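Side-chain contacts in L544 (Acanthamoeba polyphaga mimivirus, PDB 4AMQ), which probably acts as a metal-dependent nucleotidyl transferase carried in the virion, with a possible part in transcription-coupled DNA repair: residues A[186-189]-A[190-193]; A[360-363]-A[364-368]. All blocks are in the same frame, centred on the assembly; numbering follows the deposited sequence.

Contact 1: residues A[186-189]-A[190-193]; sequences SFQD and VVKN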
# COMPACT_ATOMS: atom_id res chain seq x y z
N SER A 186 0.13 24.77 -7.41
CA SER A 186 -0.29 25.21 -6.09
C SER A 186 -1.40 24.32 -5.53
O SER A 186 -2.26 23.84 -6.27
CB SER A 186 -0.74 26.67 -6.12
OG SER A 186 -1.29 27.06 -4.87
N PHE A 187 -1.37 24.11 -4.22
CA PHE A 187 -2.27 23.15 -3.57
C PHE A 187 -3.72 23.60 -3.60
O PHE A 187 -4.63 22.78 -3.76
CB PHE A 187 -1.83 22.89 -2.13
CG PHE A 187 -2.56 21.76 -1.47
CD1 PHE A 187 -2.16 20.45 -1.66
CD2 PHE A 187 -3.66 22.01 -0.67
CE1 PHE A 187 -2.83 19.41 -1.06
CE2 PHE A 187 -4.34 20.97 -0.06
CZ PHE A 187 -3.92 19.67 -0.26
N GLN A 188 -3.95 24.90 -3.44
CA GLN A 188 -5.31 25.42 -3.48
C GLN A 188 -5.98 25.13 -4.82
O GLN A 188 -7.16 24.78 -4.87
CB GLN A 188 -5.33 26.91 -3.17
CG GLN A 188 -6.72 27.51 -3.16
CD GLN A 188 -7.68 26.72 -2.28
OE1 GLN A 188 -7.38 26.44 -1.11
NE2 GLN A 188 -8.82 26.35 -2.83
N ASP A 189 -5.23 25.28 -5.91
CA ASP A 189 -5.76 25.02 -7.25
C ASP A 189 -6.21 23.57 -7.33
O ASP A 189 -7.28 23.27 -7.85
CB ASP A 189 -4.69 25.28 -8.32
CG ASP A 189 -4.42 26.76 -8.54
OD1 ASP A 189 -4.97 27.59 -7.79
OD2 ASP A 189 -3.65 27.08 -9.47
N VAL A 190 -5.37 22.68 -6.81
CA VAL A 190 -5.64 21.24 -6.88
C VAL A 190 -6.91 20.83 -6.13
O VAL A 190 -7.71 20.05 -6.64
CB VAL A 190 -4.44 20.42 -6.38
CG1 VAL A 190 -4.81 18.96 -6.27
CG2 VAL A 190 -3.25 20.61 -7.31
N VAL A 191 -7.10 21.35 -4.92
CA VAL A 191 -8.30 21.04 -4.16
C VAL A 191 -9.56 21.58 -4.84
O VAL A 191 -10.63 20.97 -4.76
CB VAL A 191 -8.23 21.56 -2.70
CG1 VAL A 191 -7.36 22.80 -2.62
CG2 VAL A 191 -9.63 21.85 -2.17
N LYS A 192 -9.44 22.72 -5.51
CA LYS A 192 -10.57 23.33 -6.19
C LYS A 192 -10.99 22.51 -7.41
O LYS A 192 -12.17 22.48 -7.77
CB LYS A 192 -10.25 24.76 -6.61
CG LYS A 192 -11.46 25.56 -7.07
CD LYS A 192 -12.48 25.72 -5.95
CE LYS A 192 -13.78 26.34 -6.45
NZ LYS A 192 -14.80 26.44 -5.37
N ASN A 193 -10.03 21.83 -8.02
CA ASN A 193 -10.29 21.04 -9.22
C ASN A 193 -10.55 19.57 -8.93
O ASN A 193 -10.67 18.76 -9.85
CB ASN A 193 -9.14 21.18 -10.22
CG ASN A 193 -9.08 22.55 -10.84
OD1 ASN A 193 -9.89 22.89 -11.70
ND2 ASN A 193 -8.10 23.36 -10.42

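Contact 2: residues A[360-363]-A[364-368]; sequences SKKY and FTRYI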
# COMPACT_ATOMS: atom_id res chain seq x y z
N SER A 360 0.38 -22.50 -2.26
CA SER A 360 -0.98 -22.10 -2.60
C SER A 360 -1.51 -22.77 -3.87
O SER A 360 -2.72 -22.81 -4.10
CB SER A 360 -1.07 -20.57 -2.76
OG SER A 360 -1.03 -19.93 -1.50
N LYS A 361 -0.60 -23.29 -4.69
CA LYS A 361 -0.96 -23.81 -6.01
C LYS A 361 -2.09 -24.83 -5.98
O LYS A 361 -2.95 -24.83 -6.86
CB LYS A 361 0.27 -24.41 -6.70
CG LYS A 361 -0.03 -25.04 -8.05
CD LYS A 361 1.24 -25.50 -8.76
CE LYS A 361 0.92 -26.31 -10.00
NZ LYS A 361 0.04 -25.57 -10.96
N LYS A 362 -2.08 -25.69 -4.97
CA LYS A 362 -3.06 -26.76 -4.87
C LYS A 362 -4.44 -26.24 -4.49
O LYS A 362 -5.46 -26.75 -4.97
CB LYS A 362 -2.61 -27.80 -3.85
CG LYS A 362 -2.00 -27.20 -2.60
CD LYS A 362 -1.70 -28.25 -1.55
CE LYS A 362 -2.97 -28.84 -0.98
NZ LYS A 362 -2.72 -29.62 0.27
N TYR A 363 -4.48 -25.23 -3.63
CA TYR A 363 -5.76 -24.62 -3.27
C TYR A 363 -6.34 -23.86 -4.45
O TYR A 363 -7.56 -23.76 -4.59
CB TYR A 363 -5.60 -23.71 -2.05
CG TYR A 363 -5.12 -24.46 -0.84
CD1 TYR A 363 -6.01 -25.14 -0.03
CD2 TYR A 363 -3.77 -24.50 -0.52
CE1 TYR A 363 -5.57 -25.84 1.08
CE2 TYR A 363 -3.32 -25.20 0.58
CZ TYR A 363 -4.23 -25.86 1.38
OH TYR A 363 -3.80 -26.56 2.48
N PHE A 364 -5.47 -23.32 -5.29
CA PHE A 364 -5.91 -22.69 -6.51
C PHE A 364 -6.53 -23.72 -7.44
O PHE A 364 -7.70 -23.62 -7.81
CB PHE A 364 -4.76 -21.98 -7.21
CG PHE A 364 -5.15 -21.40 -8.54
CD1 PHE A 364 -5.93 -20.25 -8.61
CD2 PHE A 364 -4.75 -22.01 -9.72
CE1 PHE A 364 -6.29 -19.72 -9.84
CE2 PHE A 364 -5.11 -21.48 -10.95
CZ PHE A 364 -5.89 -20.33 -11.00
N THR A 365 -5.74 -24.73 -7.81
CA THR A 365 -6.19 -25.77 -8.73
C THR A 365 -7.49 -26.41 -8.25
O THR A 365 -8.36 -26.74 -9.05
CB THR A 365 -5.12 -26.85 -8.94
OG1 THR A 365 -4.78 -27.45 -7.69
CG2 THR A 365 -3.86 -26.25 -9.57
N ARG A 366 -7.61 -26.59 -6.94
CA ARG A 366 -8.80 -27.18 -6.35
C ARG A 366 -10.06 -26.35 -6.60
O ARG A 366 -11.08 -26.87 -7.03
CB ARG A 366 -8.62 -27.36 -4.84
CG ARG A 366 -9.90 -27.69 -4.10
CD ARG A 366 -9.65 -27.76 -2.61
NE ARG A 366 -8.58 -28.69 -2.29
CZ ARG A 366 -8.05 -28.84 -1.08
NH1 ARG A 366 -8.50 -28.11 -0.07
NH2 ARG A 366 -7.07 -29.71 -0.88
N TYR A 367 -9.97 -25.05 -6.33
CA TYR A 367 -11.13 -24.18 -6.46
C TYR A 367 -11.39 -23.72 -7.89
O TYR A 367 -12.53 -23.46 -8.27
CB TYR A 367 -11.03 -22.99 -5.50
CG TYR A 367 -11.18 -23.39 -4.05
CD1 TYR A 367 -12.43 -23.58 -3.48
CD2 TYR A 367 -10.06 -23.62 -3.25
CE1 TYR A 367 -12.58 -23.96 -2.16
CE2 TYR A 367 -10.20 -24.00 -1.93
CZ TYR A 367 -11.46 -24.17 -1.39
OH TYR A 367 -11.59 -24.55 -0.08
N ILE A 368 -10.34 -23.65 -8.70
CA ILE A 368 -10.50 -23.31 -10.10
C ILE A 368 -11.22 -24.44 -10.84
O ILE A 368 -11.93 -24.21 -11.82
CB ILE A 368 -9.15 -22.99 -10.79
CG1 ILE A 368 -9.38 -22.32 -12.14
CG2 ILE A 368 -8.31 -24.25 -10.94
CD1 ILE A 368 -10.19 -21.05 -12.07

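Contact 1: residues A[186-189]-A[190-193]
The short helix 187-192 is a single, local run of turns in which Gln188 meets Val191 and Asp189 meets Asn193. Ser186 is its N-cap residue, and Asn193 is the first to leave helical backbone angles. At the exit, Asp189 O takes two donors: Asn193 N at 3.1 Å and the side-chain Asn193 ND2 at 2.7 Å. The amide donor stands above the carbonyl plane, 45° out of it, whereas the backbone donor stays much nearer that plane. Asn193 can fold back in this way because its CG lies beside its own backbone N (chi1 -70°).

The helix belongs to the nucleotidyltransferase domain, where it follows strand 184-186. Its inner face is set by Phe187, against Trp167, Tyr83 and Val104, and by Val190 on Cys106. One turn on, Val191 CG1 touches the Phe187 ring obliquely, 4.3 Å from CD2. A chi1 of 29°, far from a staggered value, puts this methyl 3.0 Å from both Phe187 O and Gln188 O; the fit is very close and may partly reflect the modelled rotamer. Gln188, bent at chi2, brings its amide round to this methyl, with NE2 3.8 Å from Val191 CG1. Val191 N donates to Phe187 O at 3.1 Å. The far end of Lys192 leads away from the turn, and its NZ forms a salt bridge with Asp79.

Contact 2: residues A[360-363]-A[364-368]
Thr365 and Arg366 both bind the carbonyl of Lys362, in the last turns of helix 334-368 in the helical domain. Among the hydrogen bonds, Arg366 N reaches Lys362 O at 2.9 Å in the usual i to i-4 manner. Thr365 OG1 donates to that same Lys362 O, also at 2.9 Å, but from well off the C=O direction, at a C=O...donor angle of 106°. Both donors approach from one face of the carbonyl plane. The threonine hydroxyl turns back to the helix because OG1 sits between the backbone N and the carbonyl carbon (chi1 59°), an arrangement that turns CG2 toward Lys361. Thr365 N also donates, nearly straight, to Lys361 O at 2.9 Å.

Contacts of flat and aliphatic groups form a second set. Tyr363 and Arg366 run side by side, pointing the same way, and Tyr363 CD1 lies over one face of the guanidinium, 3.9 Å from Arg366 NH1. The two planes are 67° apart, which rules out a parallel stack. Lys362 CE lies over one face of the Tyr363 ring, offset toward its rim. Toward the neighbouring helices, Tyr363 and Tyr367 pack on Ile268 of helix 259-272, Tyr367 OH bonds Gln264, and Phe364 rests on Leu251 of helix 248-254.

The charged ends come last. Lys362 and Arg366 lie side by side, each bent at chi3, with Lys362 NZ 4.5 Å from Arg366 NH2. Two like charges this close on an exposed flank would probably disfavour each other, so their shared direction is more plausibly set by contact of the aliphatic and aromatic parts beside Tyr363, to which lattice contacts at Tyr363 and Arg366 may contribute, than by attraction between their ends.

Overall arrangement
Followed from the N terminus, the chain meets contact 1 in the nucleotidyltransferase domain and contact 2 much later, in the helical domain. The two are in series, neither nesting nor crossing, and each joins consecutive residues of one helix, so neither closes a long loop. Contact 1 sits on a short helix that leans on helix 82-93 and strand 99-108 of the mixed sheet. Contact 2 ends the long helix 334-368, where it packs on helices 248-254 and 259-272. Their centres are 48 Å apart, on opposite sides of the chain's centre, and their nearest atoms remain about 39 Å apart, so the two do not touch and belong to different domains.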